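Local coordinates for protein prolyl 4-hydroxylase (Paramecium bursaria Chlorella virus 1, PDB 5C5T) that probably hydroxylates prolyl residues of collagen-like chains, using 2-oxoglutarate, molecular oxygen and a metal ion normally expected to be iron, at residues A[133-136]-A[137-140]; A[89-92]-A[93-96]; A[142-145]-A[146-150]. All coordinates share one frame; numbering follows the deposited sequence.

Contact 1 (A[133-136]-A[137-140]); sequences QYYY and HHYD. With ZN (zinc ion), chain D; AKG (2-oxoglutaric acid), chain C.
CG of Tyr135, anti to the backbone N (chi1 -163°), and CG of His138, tucked between its own backbone N and carbonyl carbon (chi1 60°), together bring the two rings one over the other. The two side chains cross at about a right angle, yet their rings lie face to face, with planes 15° apart and centroids separated by 3.8 Å. CE1 of His138 sits over the centre of the tyrosine ring. Between them the chain turns a corner at His137, and there the carbonyl of Tyr136 faces back to the edge of the His138 ring. His138 ND1 donates to Tyr136 O over 2.8 Å, a nearly straight bond lying close to the imidazole plane, which fixes the rotation of the ring. On the outside of the corner, Tyr136 and His137 point the same way, side by side, their tilted rings 3.9 Å apart between centroids. His138 NE2 binds the zinc ion at 2.1 Å, and Asp140 OD1 binds the same zinc ion at 2.0 Å. His207 completes the two-histidine, one-carboxylate facial triad of 2-oxoglutarate oxygenases, while Thr156 and Trp223 hold the other carboxylate oxygen of Asp140. 2-Oxoglutarate chelates the zinc ion through O2 at 2.1 Å and the keto oxygen O5 at 2.2 Å, beside Tyr135, and is also hydrogen-bonded by Lys217 and Thr172. With ND1 engaged as a donor and NE2 on the metal, both imidazole nitrogens are committed, consistent with a pre-oriented, rigid metal ligand.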
ATOM      1  N   GLN A 133      -7.094 -16.266   1.943  1.00 22.80           N
ATOM      2  CA  GLN A 133      -7.496 -14.862   2.035  1.00 20.06           C
ATOM      3  C   GLN A 133      -6.875 -14.050   0.888  1.00 18.10           C
ATOM      4  O   GLN A 133      -5.840 -14.409   0.322  1.00 16.93           O
ATOM      5  CB  GLN A 133      -7.139 -14.290   3.405  1.00 21.16           C
ATOM      6  CG  GLN A 133      -7.986 -14.918   4.507  1.00 20.64           C
ATOM      7  CD  GLN A 133      -7.960 -14.168   5.794  1.00 20.58           C
ATOM      8  OE1 GLN A 133      -6.921 -13.829   6.304  1.00 22.31           O
ATOM      9  NE2 GLN A 133      -9.134 -13.894   6.335  1.00 38.34           N
ATOM     10  N   TYR A 134      -7.564 -12.970   0.532  1.00 17.89           N
ATOM     11  CA  TYR A 134      -7.287 -12.246  -0.705  1.00 17.07           C
ATOM     12  C   TYR A 134      -8.031 -10.922  -0.667  1.00 17.24           C
ATOM     13  O   TYR A 134      -8.817 -10.698   0.222  1.00 17.40           O
ATOM     14  CB  TYR A 134      -7.732 -13.034  -1.936  1.00 19.20           C
ATOM     15  CG  TYR A 134      -9.208 -13.308  -2.003  1.00 18.82           C
ATOM     16  CD1 TYR A 134      -9.775 -14.397  -1.313  1.00 18.51           C
ATOM     17  CD2 TYR A 134     -10.053 -12.457  -2.711  1.00 20.86           C
ATOM     18  CE1 TYR A 134     -11.126 -14.650  -1.381  1.00 21.45           C
ATOM     19  CE2 TYR A 134     -11.404 -12.708  -2.771  1.00 25.15           C
ATOM     20  CZ  TYR A 134     -11.927 -13.802  -2.103  1.00 25.70           C
ATOM     21  OH  TYR A 134     -13.272 -14.067  -2.147  1.00 31.50           O
ATOM     22  N   TYR A 135      -7.747 -10.055  -1.640  1.00 18.71           N
ATOM     23  CA  TYR A 135      -8.422  -8.741  -1.791  1.00 11.63           C
ATOM     24  C   TYR A 135      -8.740  -8.599  -3.283  1.00 16.03           C
ATOM     25  O   TYR A 135      -7.833  -8.320  -4.073  1.00 18.14           O
ATOM     26  CB  TYR A 135      -7.523  -7.586  -1.286  1.00 13.31           C
ATOM     27  CG  TYR A 135      -8.216  -6.249  -1.017  1.00 12.97           C
ATOM     28  CD1 TYR A 135      -9.485  -5.946  -1.528  1.00 14.19           C
ATOM     29  CD2 TYR A 135      -7.567  -5.289  -0.243  1.00 14.82           C
ATOM     30  CE1 TYR A 135     -10.084  -4.727  -1.260  1.00 17.05           C
ATOM     31  CE2 TYR A 135      -8.153  -4.069   0.014  1.00 12.67           C
ATOM     32  CZ  TYR A 135      -9.417  -3.798  -0.455  1.00 13.44           C
ATOM     33  OH  TYR A 135     -10.002  -2.575  -0.200  1.00 19.43           O
ATOM     34  N   TYR A 136     -10.010  -8.801  -3.668  1.00 17.09           N
ATOM     35  CA  TYR A 136     -10.459  -8.690  -5.070  1.00 16.60           C
ATOM     36  C   TYR A 136     -10.109  -7.352  -5.717  1.00 15.23           C
ATOM     37  O   TYR A 136     -10.016  -6.361  -5.025  1.00 14.90           O
ATOM     38  CB  TYR A 136     -11.964  -8.867  -5.154  1.00 16.48           C
ATOM     39  CG  TYR A 136     -12.554  -8.958  -6.540  1.00 25.37           C
ATOM     40  CD1 TYR A 136     -12.394 -10.104  -7.313  1.00 30.09           C
ATOM     41  CD2 TYR A 136     -13.313  -7.917  -7.059  1.00 28.76           C
ATOM     42  CE1 TYR A 136     -12.943 -10.192  -8.583  1.00 29.72           C
ATOM     43  CE2 TYR A 136     -13.881  -8.003  -8.322  1.00 26.46           C
ATOM     44  CZ  TYR A 136     -13.694  -9.150  -9.079  1.00 33.55           C
ATOM     45  OH  TYR A 136     -14.251  -9.266 -10.338  1.00 44.46           O
ATOM     46  N   HIS A 137      -9.930  -7.328  -7.039  1.00 17.53           N
ATOM     47  CA  HIS A 137      -9.444  -6.099  -7.685  1.00 14.87           C
ATOM     48  C   HIS A 137     -10.313  -4.872  -7.426  1.00 13.30           C
ATOM     49  O   HIS A 137     -11.529  -4.912  -7.402  1.00 16.90           O
ATOM     50  CB  HIS A 137      -9.224  -6.294  -9.195  1.00 16.81           C
ATOM     51  CG  HIS A 137     -10.410  -6.758  -9.969  1.00 24.72           C
ATOM     52  ND1 HIS A 137     -11.474  -5.940 -10.289  1.00 38.68           N
ATOM     53  CD2 HIS A 137     -10.674  -7.960 -10.539  1.00 27.27           C
ATOM     54  CE1 HIS A 137     -12.349  -6.623 -11.010  1.00 28.64           C
ATOM     55  NE2 HIS A 137     -11.878  -7.845 -11.185  1.00 30.01           N
ATOM     56  N   HIS A 138      -9.623  -3.769  -7.200  1.00 12.32           N
ATOM     57  CA  HIS A 138     -10.268  -2.527  -6.830  1.00 12.41           C
ATOM     58  C   HIS A 138      -9.314  -1.368  -7.135  1.00 12.09           C
ATOM     59  O   HIS A 138      -8.134  -1.560  -7.484  1.00 11.79           O
ATOM     60  CB  HIS A 138     -10.609  -2.554  -5.338  1.00 12.28           C
ATOM     61  CG  HIS A 138      -9.401  -2.718  -4.484  1.00 11.72           C
ATOM     62  ND1 HIS A 138      -8.768  -3.927  -4.271  1.00 11.50           N
ATOM     63  CD2 HIS A 138      -8.694  -1.796  -3.811  1.00 11.38           C
ATOM     64  CE1 HIS A 138      -7.691  -3.723  -3.538  1.00 11.11           C
ATOM     65  NE2 HIS A 138      -7.618  -2.435  -3.247  1.00 10.97           N
ATOM     66  N   TYR A 139      -9.836  -0.156  -6.983  1.00 12.24           N
ATOM     67  CA  TYR A 139      -8.999   1.059  -6.881  1.00 11.95           C
ATOM     68  C   TYR A 139      -8.932   1.545  -5.427  1.00 11.75           C
ATOM     69  O   TYR A 139      -9.859   1.346  -4.662  1.00 11.96           O
ATOM     70  CB  TYR A 139      -9.566   2.181  -7.736  1.00 12.65           C
ATOM     71  CG  TYR A 139      -9.973   1.746  -9.134  1.00 13.05           C
ATOM     72  CD1 TYR A 139      -9.017   1.558 -10.121  1.00 14.27           C
ATOM     73  CD2 TYR A 139     -11.315   1.576  -9.480  1.00 14.58           C
ATOM     74  CE1 TYR A 139      -9.356   1.229 -11.369  1.00 14.31           C
ATOM     75  CE2 TYR A 139     -11.663   1.203 -10.763  1.00 23.25           C
ATOM     76  CZ  TYR A 139     -10.670   1.028 -11.690  1.00 23.84           C
ATOM     77  OH  TYR A 139     -10.959   0.680 -12.983  1.00 29.74           O
ATOM     78  N   ASP A 140      -7.862   2.229  -5.064  1.00 12.68           N
ATOM     79  CA  ASP A 140      -7.718   2.704  -3.675  1.00 11.32           C
ATOM     80  C   ASP A 140      -8.383   4.070  -3.437  1.00 15.61           C
ATOM     81  O   ASP A 140      -8.400   4.559  -2.320  1.00 17.92           O
ATOM     82  CB  ASP A 140      -6.234   2.758  -3.273  1.00 10.90           C
ATOM     83  CG  ASP A 140      -5.665   1.390  -2.864  1.00 12.59           C
ATOM     84  OD1 ASP A 140      -6.424   0.392  -2.827  1.00 11.60           O
ATOM     85  OD2 ASP A 140      -4.441   1.324  -2.548  1.00 12.30           O
TER
HETATM   86 ZN    ZN D 302      -5.813  -1.525  -2.688  1.00 12.53          ZN
HETATM   87  C1  AKG C 301      -5.006  -2.670  -0.220  1.00 16.23           C
HETATM   88  O1  AKG C 301      -4.933  -2.945   1.017  1.00 13.88           O
HETATM   89  O2  AKG C 301      -5.690  -1.675  -0.577  1.00 15.54           O
HETATM   90  C2  AKG C 301      -4.386  -3.593  -1.233  1.00 14.15           C
HETATM   91  O5  AKG C 301      -4.721  -3.467  -2.379  1.00 13.64           O
HETATM   92  C3  AKG C 301      -3.375  -4.660  -0.784  1.00 13.86           C
HETATM   93  C4  AKG C 301      -2.784  -5.411  -1.950  1.00 15.16           C
HETATM   94  C5  AKG C 301      -2.101  -6.685  -1.525  1.00 16.70           C
HETATM   95  O3  AKG C 301      -2.446  -7.266  -0.458  1.00 15.10           O
HETATM   96  O4  AKG C 301      -1.165  -7.149  -2.245  1.00 14.07           O

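Contact 2 (A[89-92]-A[93-96]); sequences WFMP and GEHE
Glu94 folds back against Phe90 and Met91 at the end of a type II beta turn, Met91 to Glu94, which links strand 86-89 to helix 96-109. The glutamate and the phenylalanine cross at about a right angle, and the carboxylate plane is tilted 41° from the ring. Glu94 CD lies 3.7 Å from CD2 of Phe90, meeting the ring obliquely. This course follows from CG of Glu94 standing anti to the backbone N (chi1 -177°) with the rest of the chain extended, so that the carboxylate reaches across the turn. OE1 then accepts a hydrogen bond from Met91 N at 2.8 Å, approached nearly along its C-O axis, and also comes within 3.4 Å of Phe90 CA. Met91 touches Glu94 OE1 with its CB (3.7 Å), while its chain, bent at chi2 and chi3, carries the end away. The turn itself is closed by Glu94 N donating to Met91 O over 3.1 Å. Gly93 takes the third position with a phi of 73°, a positive value that favours glycine. Lys60 binds the cluster from outside: it pairs with Glu94 OE2 in a salt bridge, bonds Trp89 O and makes a cation-pi contact with Phe90. The Phe90 ring is buried against Leu53 and Ala57 of helix 47-59 and Val126 of strand 120-129. His95 then starts the following helix as its N-cap: its CB lies 4.4 Å from Phe90 CD2, and its ring nitrogen ND1 accepts the backbone N-H of Val97.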
ATOM      1  N   TRP A  89      -5.149  -0.388  12.762  1.00 12.93           N
ATOM      2  CA  TRP A  89      -4.655   0.973  12.488  1.00 14.70           C
ATOM      3  C   TRP A  89      -3.731   1.524  13.560  1.00 14.69           C
ATOM      4  O   TRP A  89      -3.967   1.309  14.733  1.00 14.83           O
ATOM      5  CB  TRP A  89      -5.804   1.967  12.350  1.00 14.13           C
ATOM      6  CG  TRP A  89      -6.766   1.664  11.245  1.00 17.92           C
ATOM      7  CD1 TRP A  89      -7.922   0.949  11.349  1.00 22.05           C
ATOM      8  CD2 TRP A  89      -6.704   2.140   9.871  1.00 16.38           C
ATOM      9  NE1 TRP A  89      -8.582   0.936  10.131  1.00 28.60           N
ATOM     10  CE2 TRP A  89      -7.844   1.638   9.209  1.00 27.65           C
ATOM     11  CE3 TRP A  89      -5.812   2.929   9.155  1.00 14.08           C
ATOM     12  CZ2 TRP A  89      -8.088   1.888   7.853  1.00 23.27           C
ATOM     13  CZ3 TRP A  89      -6.059   3.183   7.795  1.00 15.95           C
ATOM     14  CH2 TRP A  89      -7.191   2.686   7.177  1.00 20.82           C
ATOM     15  N   PHE A  90      -2.740   2.307  13.137  1.00 11.64           N
ATOM     16  CA  PHE A  90      -1.789   2.950  14.045  1.00 11.86           C
ATOM     17  C   PHE A  90      -2.023   4.448  14.069  1.00 15.63           C
ATOM     18  O   PHE A  90      -2.235   5.084  13.009  1.00 13.18           O
ATOM     19  CB  PHE A  90      -0.352   2.662  13.605  1.00 12.87           C
ATOM     20  CG  PHE A  90       0.109   1.267  13.905  1.00 11.90           C
ATOM     21  CD1 PHE A  90      -0.247   0.239  13.085  1.00 10.68           C
ATOM     22  CD2 PHE A  90       0.870   0.973  15.021  1.00 11.90           C
ATOM     23  CE1 PHE A  90       0.109  -1.054  13.352  1.00 10.59           C
ATOM     24  CE2 PHE A  90       1.283  -0.351  15.281  1.00 13.32           C
ATOM     25  CZ  PHE A  90       0.889  -1.369  14.429  1.00 13.03           C
ATOM     26  N   MET A  91      -2.052   5.005  15.283  1.00 13.05           N
ATOM     27  CA  MET A  91      -2.086   6.441  15.474  1.00 15.06           C
ATOM     28  C   MET A  91      -0.763   7.067  15.062  1.00 14.78           C
ATOM     29  O   MET A  91       0.270   6.388  15.074  1.00 16.71           O
ATOM     30  CB  MET A  91      -2.392   6.793  16.918  1.00 16.10           C
ATOM     31  CG  MET A  91      -3.732   6.232  17.422  1.00 20.40           C
ATOM     32  SD  MET A  91      -5.152   6.923  16.568  1.00 21.18           S
ATOM     33  CE  MET A  91      -5.656   5.623  15.493  1.00 18.80           C
ATOM     34  N   PRO A  92      -0.809   8.349  14.667  1.00 15.51           N
ATOM     35  CA  PRO A  92       0.417   9.105  14.394  1.00 22.47           C
ATOM     36  C   PRO A  92       1.344   9.001  15.602  1.00 20.79           C
ATOM     37  O   PRO A  92       0.877   9.128  16.745  1.00 18.25           O
ATOM     38  CB  PRO A  92      -0.082  10.526  14.175  1.00 22.02           C
ATOM     39  CG  PRO A  92      -1.518  10.377  13.737  1.00 21.98           C
ATOM     40  CD  PRO A  92      -2.020   9.161  14.465  1.00 16.93           C
ATOM     41  N   GLY A  93       2.619   8.690  15.381  1.00 22.76           N
ATOM     42  CA  GLY A  93       3.570   8.627  16.481  1.00 27.20           C
ATOM     43  C   GLY A  93       3.459   7.447  17.441  1.00 21.06           C
ATOM     44  O   GLY A  93       4.181   7.376  18.428  1.00 19.94           O
ATOM     45  N   GLU A  94       2.596   6.472  17.123  1.00 22.36           N
ATOM     46  CA  GLU A  94       2.370   5.340  18.009  1.00 18.06           C
ATOM     47  C   GLU A  94       3.616   4.460  18.106  1.00 17.02           C
ATOM     48  O   GLU A  94       3.922   3.906  19.169  1.00 18.88           O
ATOM     49  CB  GLU A  94       1.161   4.502  17.522  1.00 12.98           C
ATOM     50  CG  GLU A  94       0.822   3.361  18.428  1.00 12.90           C
ATOM     51  CD  GLU A  94      -0.449   2.641  18.077  1.00 14.59           C
ATOM     52  OE1 GLU A  94      -1.300   3.243  17.388  1.00 16.64           O
ATOM     53  OE2 GLU A  94      -0.625   1.476  18.534  1.00 15.28           O
ATOM     54  N   HIS A  95       4.305   4.324  16.973  1.00 16.91           N
ATOM     55  CA  HIS A  95       5.418   3.390  16.844  1.00 19.64           C
ATOM     56  C   HIS A  95       6.551   3.928  15.960  1.00 17.66           C
ATOM     57  O   HIS A  95       6.320   4.551  14.940  1.00 20.10           O
ATOM     58  CB  HIS A  95       4.907   2.073  16.302  1.00 26.71           C
ATOM     59  CG  HIS A  95       5.819   0.943  16.608  1.00 26.94           C
ATOM     60  ND1 HIS A  95       7.034   0.784  15.978  1.00 28.52           N
ATOM     61  CD2 HIS A  95       5.742  -0.034  17.540  1.00 28.75           C
ATOM     62  CE1 HIS A  95       7.656  -0.263  16.486  1.00 31.71           C
ATOM     63  NE2 HIS A  95       6.890  -0.783  17.431  1.00 33.65           N
ATOM     64  N   GLU A  96       7.790   3.728  16.405  1.00 21.43           N
ATOM     65  CA  GLU A  96       8.923   4.248  15.681  1.00 16.86           C
ATOM     66  C   GLU A  96       9.043   3.702  14.250  1.00 14.11           C
ATOM     67  O   GLU A  96       9.493   4.435  13.368  1.00 17.99           O
ATOM     68  CB  GLU A  96      10.235   3.976  16.461  1.00 22.93           C
ATOM     69  CG  GLU A  96      10.548   2.508  16.682  1.00 27.60           C
ATOM     70  CD  GLU A  96      11.489   1.917  15.633  1.00 33.74           C
ATOM     71  OE1 GLU A  96      11.952   2.670  14.751  1.00 40.65           O
ATOM     72  OE2 GLU A  96      11.759   0.694  15.694  1.00 41.83           O
TER

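Contact 3 (A[142-145]-A[146-150]); sequences DDCD and DACPK
Asp142 opens the loop that doubles back by resting its CB on the ring of Pro149, 4.0 Å from CG. Two residues on, Cys144 SG is covalently joined to Cys148 SG at 2.1 Å. Cys144 turns its sulfur between its backbone N and carbonyl carbon (chi1 60°), which directs it over the returning chain; the disulfide torsion of 94° has the right-handed sense. Pro149 flanks the bridge, its CD 4.1 Å from Cys144 SG. Asp145, at the far end of the loop, runs side by side with Asp146, the two carboxylate planes 32° apart and the OD2 atoms of Asp145 and Asp146 only 3.4 Å from each other. Lys200 forms a salt bridge with OD1 of Asp145, and probably offsets part of this like-charge approach. A water accepts from Cys148 N at 2.8 Å and donates a weak bond to Asp145 O at 3.4 Å, linking the two backbone atoms from one side of the loop. No direct hydrogen bond crosses between 142-145 and 146-150. Apart from the chain itself, the turn is held across by slight apolar contact, that one water and above all the disulfide, which pins together a surface loop rich in acidic residues.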
ATOM      1  N   ASP A 142     -11.850   6.834  -4.775  1.00 16.50           N
ATOM      2  CA  ASP A 142     -13.209   6.960  -5.240  1.00 17.86           C
ATOM      3  C   ASP A 142     -13.319   7.226  -6.751  1.00 16.93           C
ATOM      4  O   ASP A 142     -12.770   8.215  -7.275  1.00 20.74           O
ATOM      5  CB  ASP A 142     -13.867   8.096  -4.458  1.00 19.99           C
ATOM      6  CG  ASP A 142     -14.576   7.624  -3.216  1.00 36.80           C
ATOM      7  OD1 ASP A 142     -14.035   6.764  -2.481  1.00 45.30           O
ATOM      8  OD2 ASP A 142     -15.697   8.139  -2.992  1.00 43.38           O
ATOM      9  N   ASP A 143     -14.028   6.365  -7.484  1.00 17.56           N
ATOM     10  CA  ASP A 143     -14.220   6.630  -8.900  1.00 16.39           C
ATOM     11  C   ASP A 143     -15.172   7.819  -9.112  1.00 20.59           C
ATOM     12  O   ASP A 143     -16.345   7.787  -8.742  1.00 23.40           O
ATOM     13  CB  ASP A 143     -14.741   5.383  -9.638  1.00 22.97           C
ATOM     14  CG  ASP A 143     -14.674   5.512 -11.155  1.00 26.78           C
ATOM     15  OD1 ASP A 143     -14.081   6.481 -11.679  1.00 26.90           O
ATOM     16  OD2 ASP A 143     -15.212   4.617 -11.845  1.00 33.86           O
ATOM     17  N   CYS A 144     -14.637   8.872  -9.703  1.00 20.16           N
ATOM     18  CA  CYS A 144     -15.321  10.162  -9.752  1.00 19.94           C
ATOM     19  C   CYS A 144     -14.997  10.914 -11.039  1.00 19.85           C
ATOM     20  O   CYS A 144     -13.994  10.658 -11.705  1.00 22.02           O
ATOM     21  CB  CYS A 144     -14.942  11.033  -8.554  1.00 17.26           C
ATOM     22  SG  CYS A 144     -13.134  11.384  -8.487  1.00 20.06           S
ATOM     23  N   ASP A 145     -15.870  11.848 -11.396  1.00 21.11           N
ATOM     24  CA  ASP A 145     -15.640  12.703 -12.541  1.00 23.05           C
ATOM     25  C   ASP A 145     -15.885  14.152 -12.122  1.00 27.72           C
ATOM     26  O   ASP A 145     -14.958  14.962 -12.027  1.00 25.37           O
ATOM     27  CB  ASP A 145     -16.542  12.299 -13.703  1.00 33.67           C
ATOM     28  CG  ASP A 145     -16.311  13.146 -14.943  1.00 37.18           C
ATOM     29  OD1 ASP A 145     -15.236  13.767 -15.069  1.00 43.20           O
ATOM     30  OD2 ASP A 145     -17.209  13.186 -15.808  1.00 41.87           O
ATOM     31  N   ASP A 146     -17.134  14.488 -11.842  1.00 25.42           N
ATOM     32  CA  ASP A 146     -17.443  15.873 -11.554  1.00 28.29           C
ATOM     33  C   ASP A 146     -17.617  16.185 -10.073  1.00 30.40           C
ATOM     34  O   ASP A 146     -17.840  17.338  -9.702  1.00 31.82           O
ATOM     35  CB  ASP A 146     -18.681  16.262 -12.324  1.00 32.05           C
ATOM     36  CG  ASP A 146     -18.389  16.451 -13.791  1.00 41.58           C
ATOM     37  OD1 ASP A 146     -17.446  17.225 -14.104  1.00 39.98           O
ATOM     38  OD2 ASP A 146     -19.080  15.813 -14.621  1.00 49.01           O
ATOM     39  N   ALA A 147     -17.511  15.168  -9.234  1.00 24.33           N
ATOM     40  CA  ALA A 147     -17.671  15.350  -7.796  1.00 27.23           C
ATOM     41  C   ALA A 147     -16.586  14.605  -7.012  1.00 21.67           C
ATOM     42  O   ALA A 147     -16.875  13.822  -6.095  1.00 23.76           O
ATOM     43  CB  ALA A 147     -19.054  14.872  -7.357  1.00 34.33           C
ATOM     44  N   CYS A 148     -15.334  14.819  -7.400  1.00 21.99           N
ATOM     45  CA  CYS A 148     -14.243  14.068  -6.777  1.00 20.47           C
ATOM     46  C   CYS A 148     -14.061  14.570  -5.345  1.00 25.17           C
ATOM     47  O   CYS A 148     -14.062  15.790  -5.099  1.00 24.50           O
ATOM     48  CB  CYS A 148     -12.938  14.198  -7.590  1.00 15.27           C
ATOM     49  SG  CYS A 148     -12.914  13.320  -9.131  1.00 22.11           S
ATOM     50  N   PRO A 149     -13.905  13.649  -4.385  1.00 23.23           N
ATOM     51  CA  PRO A 149     -13.781  14.098  -2.988  1.00 21.74           C
ATOM     52  C   PRO A 149     -12.550  14.977  -2.768  1.00 24.73           C
ATOM     53  O   PRO A 149     -11.518  14.799  -3.424  1.00 21.46           O
ATOM     54  CB  PRO A 149     -13.677  12.790  -2.200  1.00 26.75           C
ATOM     55  CG  PRO A 149     -13.176  11.813  -3.147  1.00 26.70           C
ATOM     56  CD  PRO A 149     -13.755  12.191  -4.492  1.00 23.00           C
ATOM     57  N   LYS A 150     -12.643  15.917  -1.836  1.00 25.50           N
ATOM     58  CA  LYS A 150     -11.565  16.855  -1.665  1.00 22.21           C
ATOM     59  C   LYS A 150     -10.372  16.161  -0.990  1.00 20.90           C
ATOM     60  O   LYS A 150      -9.246  16.625  -1.124  1.00 24.69           O
ATOM     61  CB  LYS A 150     -12.039  18.069  -0.865  1.00 24.46           C
ATOM     62  CG  LYS A 150     -13.103  18.877  -1.568  1.00 31.83           C
ATOM     63  CD  LYS A 150     -12.520  19.831  -2.599  1.00 39.99           C
ATOM     64  CE  LYS A 150     -13.610  20.776  -3.133  1.00 43.40           C
ATOM     65  NZ  LYS A 150     -14.555  20.079  -4.088  1.00 49.89           N
TER
HETATM   66  O   HOH W   1     -14.345  16.751  -9.208  1.00 31.62           O

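Overall arrangement
None of the three contacts is a core contact, though Asp140, Phe90 and Cys148 are individually buried. Contact 1 lies closest to the middle of the chain, beside zinc and 2-oxoglutarate, and belongs to the five-stranded sheet that carries strand 134-138. Contact 2, its centre about 25 Å away, follows strand 86-89 at the margin of the six-stranded sheet and leads into a helix. Contact 3 follows contact 1 almost at once along the chain, in the loop before strand 153-162, with centres about 20 Å apart. Their chemistry follows their places: metal coordination and ring stacking at the active site, a carboxylate accepting a backbone N-H across the strand-to-helix turn, and a covalent clasp in the most peripheral loop.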